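Glyoxalase/bleomycin resistance protein/dioxygenase (PDB 2RK9) is of unknown specific function but belongs to the glyoxalase/bleomycin resistance protein/dioxygenase superfamily, whose members include metal-dependent enzymes and antibiotic-binding resistance proteins. Local coordinates at residues Glu38-Leu43 with Asp49-Gly54; Pro86-Val91 with Asp97-Ala102. The protein carries 1 engineered substitution. All coordinates share one frame; numbering follows the deposited sequence.

In the fold
Contact 1 (38-43 with 49-54) comes first along the chain and is complete before contact 2 (86-91 with 97-102) begins. Their centres are 25 Å apart, on opposite sides of the centre of the chain, and the nearest atoms stay about 11 Å from each other. Both reach the same mixed sheet, each near one end: contact 1 pairs 40-45, next to the outermost strand 30-35, with 48-53, while contact 2 sets helix 84-94 against the start of the other outermost strand, 99-108. That fits the two βαβββ halves expected of this superfamily. Each contact also touches the second subunit, so both halves take part in the dimer.

Contact 1: residues Glu38-Leu43 with Asp49-Gly54; sequences EEFVYL and DVMLEG
Strands 40-43 and 49-53 run antiparallel, their axes 4.8 Å apart at 166°, as the two arms of a beta hairpin in the N-terminal half of the chain. Val41 and Leu52 form a hydrogen-bonded pair, with Val41 N to Leu52 O and Leu52 N to Val41 O both 2.9 Å, and Leu43 with Val50 forms the next. Glu39 and Phe40 make a G1 bulge toward Arg35 of strand 30-35, yet Glu39 O still accepts Gly54 N at 2.9 Å.

On one face Met51, a selenomethionine, touches two aromatic rings. Its SE comes in at the edge of the Phe40 ring, 3.7 Å from CE1, and stands obliquely to the Tyr42 ring, both Met-aromatic contacts; its CG packs 3.4 Å from Tyr42 CD1. The Tyr42 ring also stacks with Tyr33. On the face packed by helix 16-26, the Leu43 and Leu52 side chains cross at about a right angle, Leu43 CD1 3.7 Å from Leu52 CG.

A water donates to both Glu38 OE1 and Glu53 OE2; Arg35 also pairs with Glu38. With CG anti to the backbone N (chi1 -166°), Tyr42 reaches diagonally across to Asp49, and its OH donates to the anti side of Asp49 OD2 at 2.7 Å, 33° out of the carboxylate plane.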
ATOM      1  N   GLU B  38      16.670  -7.160  12.602  1.00 14.74           N
ATOM      2  CA  GLU B  38      16.023  -5.899  12.260  1.00 14.34           C
ATOM      3  C   GLU B  38      14.517  -6.045  12.403  1.00 11.74           C
ATOM      4  O   GLU B  38      13.780  -5.093  12.187  1.00 11.93           O
ATOM      5  CB  GLU B  38      16.347  -5.507  10.815  1.00 16.61           C
ATOM      6  CG  GLU B  38      17.669  -4.766  10.609  1.00 19.24           C
ATOM      7  CD  GLU B  38      18.053  -4.616   9.138  1.00 21.95           C
ATOM      8  OE1 GLU B  38      17.173  -4.344   8.304  1.00 21.91           O
ATOM      9  OE2 GLU B  38      19.250  -4.743   8.804  1.00 23.81           O
ATOM     10  N   GLU B  39      14.069  -7.238  12.782  1.00 11.02           N
ATOM     11  CA  GLU B  39      12.639  -7.505  12.913  1.00 10.01           C
ATOM     12  C   GLU B  39      11.951  -7.222  11.582  1.00  9.81           C
ATOM     13  O   GLU B  39      10.837  -6.699  11.540  1.00  8.71           O
ATOM     14  CB  GLU B  39      12.025  -6.636  14.016  1.00 12.54           C
ATOM     15  CG  GLU B  39      12.446  -7.029  15.430  1.00 15.05           C
ATOM     16  CD  GLU B  39      11.831  -6.132  16.485  1.00 19.95           C
ATOM     17  OE1 GLU B  39      10.586  -6.057  16.552  1.00 18.08           O
ATOM     18  OE2 GLU B  39      12.595  -5.490  17.250  1.00 25.03           O
ATOM     19  N   PHE B  40      12.632  -7.580  10.498  1.00  8.83           N
ATOM     20  CA  PHE B  40      12.120  -7.367   9.152  1.00  7.79           C
ATOM     21  C   PHE B  40      11.723  -8.690   8.501  1.00  8.43           C
ATOM     22  O   PHE B  40      12.453  -9.678   8.585  1.00  9.51           O
ATOM     23  CB  PHE B  40      13.189  -6.690   8.301  1.00  8.95           C
ATOM     24  CG  PHE B  40      12.809  -6.517   6.857  1.00  7.66           C
ATOM     25  CD1 PHE B  40      12.032  -5.439   6.452  1.00  8.25           C
ATOM     26  CD2 PHE B  40      13.237  -7.431   5.899  1.00  8.58           C
ATOM     27  CE1 PHE B  40      11.694  -5.272   5.116  1.00  8.97           C
ATOM     28  CE2 PHE B  40      12.903  -7.273   4.558  1.00  9.53           C
ATOM     29  CZ  PHE B  40      12.129  -6.193   4.166  1.00 10.07           C
ATOM     30  N   VAL B  41      10.565  -8.694   7.851  1.00  6.33           N
ATOM     31  CA  VAL B  41      10.066  -9.887   7.180  1.00  8.80           C
ATOM     32  C   VAL B  41       9.477  -9.496   5.826  1.00  7.96           C
ATOM     33  O   VAL B  41       8.747  -8.513   5.717  1.00 10.50           O
ATOM     34  CB  VAL B  41       8.962 -10.574   8.013  1.00  8.59           C
ATOM     35  CG1 VAL B  41       8.638 -11.944   7.421  1.00 11.78           C
ATOM     36  CG2 VAL B  41       9.405 -10.696   9.463  1.00 11.85           C
ATOM     37  N   TYR B  42       9.815 -10.258   4.791  1.00  7.40           N
ATOM     38  CA  TYR B  42       9.297  -9.987   3.457  1.00  7.75           C
ATOM     39  C   TYR B  42       8.365 -11.134   3.084  1.00  7.22           C
ATOM     40  O   TYR B  42       8.799 -12.280   2.979  1.00  8.49           O
ATOM     41  CB  TYR B  42      10.438  -9.904   2.444  1.00  8.25           C
ATOM     42  CG  TYR B  42      10.016  -9.297   1.129  1.00  8.43           C
ATOM     43  CD1 TYR B  42      10.262  -7.960   0.852  1.00  8.53           C
ATOM     44  CD2 TYR B  42       9.352 -10.058   0.171  1.00  9.68           C
ATOM     45  CE1 TYR B  42       9.861  -7.388  -0.350  1.00  8.40           C
ATOM     46  CE2 TYR B  42       8.942  -9.495  -1.039  1.00  8.92           C
ATOM     47  CZ  TYR B  42       9.203  -8.156  -1.288  1.00  8.88           C
ATOM     48  OH  TYR B  42       8.801  -7.581  -2.467  1.00 12.30           O
ATOM     49  N   LEU B  43       7.081 -10.835   2.903  1.00  7.63           N
ATOM     50  CA  LEU B  43       6.128 -11.886   2.560  1.00  8.33           C
ATOM     51  C   LEU B  43       5.464 -11.701   1.202  1.00  8.62           C
ATOM     52  O   LEU B  43       5.565 -10.647   0.574  1.00  8.07           O
ATOM     53  CB  LEU B  43       5.049 -12.001   3.639  1.00  9.81           C
ATOM     54  CG  LEU B  43       5.571 -12.193   5.067  1.00 10.23           C
ATOM     55  CD1 LEU B  43       5.809 -10.836   5.696  1.00 11.74           C
ATOM     56  CD2 LEU B  43       4.561 -12.980   5.891  1.00 12.16           C
ATOM     57  N   ASP B  49       3.450  -8.866  -2.924  1.00  7.32           N
ATOM     58  CA  ASP B  49       4.312  -8.730  -1.755  1.00  7.54           C
ATOM     59  C   ASP B  49       3.956  -7.663  -0.714  1.00  6.59           C
ATOM     60  O   ASP B  49       3.323  -6.653  -1.020  1.00  6.94           O
ATOM     61  CB  ASP B  49       5.757  -8.487  -2.211  1.00  8.53           C
ATOM     62  CG  ASP B  49       6.244  -9.513  -3.224  1.00 10.66           C
ATOM     63  OD1 ASP B  49       5.695 -10.636  -3.276  1.00 12.37           O
ATOM     64  OD2 ASP B  49       7.206  -9.197  -3.956  1.00 12.56           O
ATOM     65  N   VAL B  50       4.391  -7.914   0.519  1.00  6.34           N
ATOM     66  CA  VAL B  50       4.194  -7.000   1.638  1.00  6.54           C
ATOM     67  C   VAL B  50       5.382  -7.161   2.589  1.00  7.02           C
ATOM     68  O   VAL B  50       5.930  -8.256   2.734  1.00  7.01           O
ATOM     69  CB  VAL B  50       2.888  -7.306   2.434  1.00  8.49           C
ATOM     70  CG1 VAL B  50       2.939  -8.697   3.010  1.00 10.05           C
ATOM     71  CG2 VAL B  50       2.710  -6.302   3.584  1.00 10.01           C
HETATM   72  N   MSE B  51       5.782  -6.060   3.215  1.00  6.49           N
HETATM   73  CA  MSE B  51       6.876  -6.079   4.174  1.00  8.21           C
HETATM   74  C   MSE B  51       6.380  -5.744   5.578  1.00  6.88           C
HETATM   75  O   MSE B  51       5.586  -4.822   5.765  1.00  6.93           O
HETATM   76  CB  MSE B  51       7.954  -5.068   3.791  1.00 10.21           C
HETATM   77  CG  MSE B  51       8.730  -5.420   2.556  1.00 12.99           C
HETATM   78 SE   MSE B  51       9.966  -4.006   2.137  1.00 18.75          SE
HETATM   79  CE  MSE B  51       8.846  -3.019   0.900  1.00 14.65           C
ATOM     80  N   LEU B  52       6.852  -6.508   6.558  1.00  5.89           N
ATOM     81  CA  LEU B  52       6.492  -6.266   7.950  1.00  7.32           C
ATOM     82  C   LEU B  52       7.759  -5.831   8.682  1.00  8.14           C
ATOM     83  O   LEU B  52       8.827  -6.408   8.491  1.00  7.41           O
ATOM     84  CB  LEU B  52       5.933  -7.532   8.606  1.00  7.49           C
ATOM     85  CG  LEU B  52       4.684  -8.144   7.970  1.00  8.03           C
ATOM     86  CD1 LEU B  52       4.250  -9.360   8.791  1.00  9.42           C
ATOM     87  CD2 LEU B  52       3.557  -7.109   7.891  1.00  8.61           C
ATOM     88  N   GLU B  53       7.636  -4.803   9.508  1.00  8.06           N
ATOM     89  CA  GLU B  53       8.780  -4.313  10.261  1.00 10.43           C
ATOM     90  C   GLU B  53       8.382  -4.027  11.702  1.00 10.36           C
ATOM     91  O   GLU B  53       7.492  -3.222  11.957  1.00  8.64           O
ATOM     92  CB  GLU B  53       9.330  -3.044   9.613  1.00 14.31           C
ATOM     93  CG  GLU B  53      10.558  -2.533  10.308  1.00 19.30           C
ATOM     94  CD  GLU B  53      11.748  -2.422   9.375  1.00 23.93           C
ATOM     95  OE1 GLU B  53      11.816  -1.423   8.634  1.00 28.08           O
ATOM     96  OE2 GLU B  53      12.601  -3.336   9.376  1.00 23.36           O
ATOM     97  N   GLY B  54       9.049  -4.700  12.640  1.00 10.35           N
ATOM     98  CA  GLY B  54       8.748  -4.504  14.048  1.00 11.75           C
ATOM     99  C   GLY B  54       9.459  -3.293  14.630  1.00 15.14           C
ATOM    100  O   GLY B  54       9.346  -3.026  15.831  1.00 18.57           O
TER
HETATM  101  O   HOH W   1      14.780  -3.164   7.769  1.00 27.15           O

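Contact 2: residues Pro86-Val91 with Asp97-Ala102; sequences PLYQRV and DSIYLA
Helix 84-94 packs against the start of strand 99-108, the element that follows it in the chain, in a helix-to-strand step consistent with the βαβββ topology of this superfamily. Two apolar contacts and one between a hydroxyl oxygen and a methyl make up the contact, and it is small, burying 209 Å² in all. Ile99 is the central piece. Its side chain points at the helix, CG1 meeting Val91 CG1 at 3.8 Å, and the chain runs on extended (chi2 177°) to place CD1 3.8 Å from Tyr88 CE1.

Tyr88 lies one helical turn before Val91. A chi1 near 180° swings its ring off the helix toward the strand, where it crosses the Ile99 side chain at about a right angle. The phenol end goes further, bringing OH to 3.5 Å from Ala102 CB.

Beyond Ile99 the chain turns a corner at Tyr100 and Leu101, a classic beta bulge opposite Met121. Strand 115-123 flanks the contact, Phe120 meeting the Tyr88 ring edge-to-face, and Leu27 of the second subunit packs on Val91, bringing the dimer partner up to this helix.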
ATOM      1  N   PRO B  86      14.362  12.499 -12.743  1.00 10.12           N
ATOM      2  CA  PRO B  86      13.457  13.600 -13.096  1.00 10.13           C
ATOM      3  C   PRO B  86      12.308  13.767 -12.099  1.00  9.32           C
ATOM      4  O   PRO B  86      11.829  14.873 -11.872  1.00 11.56           O
ATOM      5  CB  PRO B  86      12.982  13.230 -14.503  1.00 10.16           C
ATOM      6  CG  PRO B  86      13.135  11.736 -14.562  1.00  9.53           C
ATOM      7  CD  PRO B  86      14.426  11.498 -13.822  1.00  8.49           C
ATOM      8  N   LEU B  87      11.869  12.666 -11.507  1.00 10.05           N
ATOM      9  CA  LEU B  87      10.800  12.739 -10.518  1.00  9.73           C
ATOM     10  C   LEU B  87      11.278  13.561  -9.320  1.00 10.04           C
ATOM     11  O   LEU B  87      10.613  14.509  -8.902  1.00 10.09           O
ATOM     12  CB  LEU B  87      10.408  11.335 -10.053  1.00  9.83           C
ATOM     13  CG  LEU B  87       9.453  11.216  -8.859  1.00  9.80           C
ATOM     14  CD1 LEU B  87       8.167  11.982  -9.117  1.00 11.97           C
ATOM     15  CD2 LEU B  87       9.154   9.735  -8.622  1.00 10.28           C
ATOM     16  N   TYR B  88      12.438  13.206  -8.779  1.00  9.64           N
ATOM     17  CA  TYR B  88      12.974  13.908  -7.625  1.00 10.19           C
ATOM     18  C   TYR B  88      13.212  15.388  -7.882  1.00 12.00           C
ATOM     19  O   TYR B  88      12.938  16.216  -7.019  1.00 11.48           O
ATOM     20  CB  TYR B  88      14.286  13.274  -7.156  1.00 10.71           C
ATOM     21  CG  TYR B  88      14.830  13.886  -5.884  1.00 11.72           C
ATOM     22  CD1 TYR B  88      14.158  13.731  -4.674  1.00 13.35           C
ATOM     23  CD2 TYR B  88      16.024  14.615  -5.886  1.00 13.19           C
ATOM     24  CE1 TYR B  88      14.656  14.284  -3.493  1.00 14.24           C
ATOM     25  CE2 TYR B  88      16.531  15.172  -4.706  1.00 14.11           C
ATOM     26  CZ  TYR B  88      15.839  14.999  -3.514  1.00 14.77           C
ATOM     27  OH  TYR B  88      16.317  15.533  -2.334  1.00 16.84           O
ATOM     28  N   GLN B  89      13.729  15.731  -9.057  1.00 13.45           N
ATOM     29  CA  GLN B  89      13.989  17.134  -9.325  1.00 15.68           C
ATOM     30  C   GLN B  89      12.699  17.955  -9.360  1.00 15.84           C
ATOM     31  O   GLN B  89      12.688  19.104  -8.916  1.00 16.25           O
ATOM     32  CB  GLN B  89      14.816  17.303 -10.610  1.00 18.66           C
ATOM     33  CG  GLN B  89      14.227  16.696 -11.843  1.00 22.70           C
ATOM     34  CD  GLN B  89      15.052  17.020 -13.080  1.00 26.50           C
ATOM     35  OE1 GLN B  89      16.166  16.506 -13.260  1.00 27.54           O
ATOM     36  NE2 GLN B  89      14.514  17.889 -13.934  1.00 26.13           N
ATOM     37  N   ARG B  90      11.602  17.364  -9.829  1.00 15.20           N
ATOM     38  CA  ARG B  90      10.334  18.095  -9.873  1.00 16.46           C
ATOM     39  C   ARG B  90       9.782  18.285  -8.464  1.00 16.64           C
ATOM     40  O   ARG B  90       9.257  19.350  -8.136  1.00 17.12           O
ATOM     41  CB  ARG B  90       9.303  17.367 -10.744  1.00 16.88           C
ATOM     42  CG  ARG B  90       8.031  18.186 -10.948  1.00 19.44           C
ATOM     43  CD  ARG B  90       7.051  17.559 -11.941  1.00 21.62           C
ATOM     44  NE  ARG B  90       6.694  16.196 -11.569  1.00 24.67           N
ATOM     45  CZ  ARG B  90       7.271  15.109 -12.071  1.00 26.26           C
ATOM     46  NH1 ARG B  90       8.238  15.221 -12.977  1.00 28.22           N
ATOM     47  NH2 ARG B  90       6.882  13.904 -11.670  1.00 27.96           N
ATOM     48  N   VAL B  91       9.905  17.254  -7.632  1.00 15.55           N
ATOM     49  CA  VAL B  91       9.422  17.330  -6.254  1.00 16.55           C
ATOM     50  C   VAL B  91      10.219  18.378  -5.485  1.00 18.73           C
ATOM     51  O   VAL B  91       9.660  19.179  -4.733  1.00 17.94           O
ATOM     52  CB  VAL B  91       9.566  15.968  -5.541  1.00 14.31           C
ATOM     53  CG1 VAL B  91       9.188  16.101  -4.066  1.00 15.02           C
ATOM     54  CG2 VAL B  91       8.683  14.943  -6.215  1.00 13.36           C
ATOM     55  N   ASP B  97       9.362  21.116   0.651  1.00 17.33           N
ATOM     56  CA  ASP B  97       8.982  20.890   2.039  1.00 17.65           C
ATOM     57  C   ASP B  97       8.287  19.545   2.252  1.00 17.17           C
ATOM     58  O   ASP B  97       8.050  19.137   3.392  1.00 16.97           O
ATOM     59  CB  ASP B  97       8.093  22.031   2.538  1.00 21.01           C
ATOM     60  CG  ASP B  97       8.840  23.350   2.627  1.00 24.17           C
ATOM     61  OD1 ASP B  97      10.085  23.323   2.721  1.00 26.78           O
ATOM     62  OD2 ASP B  97       8.192  24.417   2.617  1.00 27.41           O
ATOM     63  N   SER B  98       7.976  18.857   1.155  1.00 15.17           N
ATOM     64  CA  SER B  98       7.320  17.554   1.233  1.00 16.38           C
ATOM     65  C   SER B  98       8.327  16.411   1.244  1.00 15.78           C
ATOM     66  O   SER B  98       7.965  15.256   1.455  1.00 13.74           O
ATOM     67  CB  SER B  98       6.359  17.362   0.056  1.00 16.92           C
ATOM     68  OG  SER B  98       5.182  18.138   0.217  1.00 18.96           O
ATOM     69  N   ILE B  99       9.595  16.733   1.013  1.00 14.60           N
ATOM     70  CA  ILE B  99      10.628  15.714   1.008  1.00 14.37           C
ATOM     71  C   ILE B  99      10.930  15.268   2.433  1.00 14.56           C
ATOM     72  O   ILE B  99      11.252  16.081   3.295  1.00 14.85           O
ATOM     73  CB  ILE B  99      11.904  16.228   0.314  1.00 14.17           C
ATOM     74  CG1 ILE B  99      11.576  16.565  -1.143  1.00 14.11           C
ATOM     75  CG2 ILE B  99      12.993  15.165   0.368  1.00 13.53           C
ATOM     76  CD1 ILE B  99      12.724  17.162  -1.927  1.00 14.63           C
ATOM     77  N   TYR B 100      10.808  13.961   2.655  1.00 14.25           N
ATOM     78  CA  TYR B 100      11.011  13.333   3.954  1.00 15.08           C
ATOM     79  C   TYR B 100      12.416  12.747   4.054  1.00 14.85           C
ATOM     80  O   TYR B 100      13.034  12.746   5.118  1.00 15.59           O
ATOM     81  CB  TYR B 100       9.958  12.237   4.117  1.00 17.62           C
ATOM     82  CG  TYR B 100      10.010  11.461   5.403  1.00 21.47           C
ATOM     83  CD1 TYR B 100       9.306  11.883   6.530  1.00 22.82           C
ATOM     84  CD2 TYR B 100      10.721  10.264   5.478  1.00 22.83           C
ATOM     85  CE1 TYR B 100       9.304  11.117   7.704  1.00 25.05           C
ATOM     86  CE2 TYR B 100      10.727   9.497   6.637  1.00 25.12           C
ATOM     87  CZ  TYR B 100      10.015   9.927   7.747  1.00 25.64           C
ATOM     88  OH  TYR B 100      10.018   9.150   8.883  1.00 27.46           O
ATOM     89  N   LEU B 101      12.900  12.220   2.937  1.00 12.77           N
ATOM     90  CA  LEU B 101      14.242  11.651   2.866  1.00 13.34           C
ATOM     91  C   LEU B 101      14.794  12.070   1.508  1.00 12.40           C
ATOM     92  O   LEU B 101      14.156  11.835   0.484  1.00 10.86           O
ATOM     93  CB  LEU B 101      14.196  10.123   2.954  1.00 15.37           C
ATOM     94  CG  LEU B 101      15.567   9.437   2.918  1.00 17.65           C
ATOM     95  CD1 LEU B 101      16.253   9.587   4.243  1.00 17.62           C
ATOM     96  CD2 LEU B 101      15.396   7.963   2.613  1.00 18.02           C
ATOM     97  N   ALA B 102      15.966  12.702   1.502  1.00 11.98           N
ATOM     98  CA  ALA B 102      16.578  13.168   0.261  1.00 11.78           C
ATOM     99  C   ALA B 102      17.080  12.014  -0.600  1.00 11.83           C
ATOM    100  O   ALA B 102      17.387  10.929  -0.093  1.00 12.72           O
ATOM    101  CB  ALA B 102      17.724  14.118   0.564  1.00 11.52           C
TER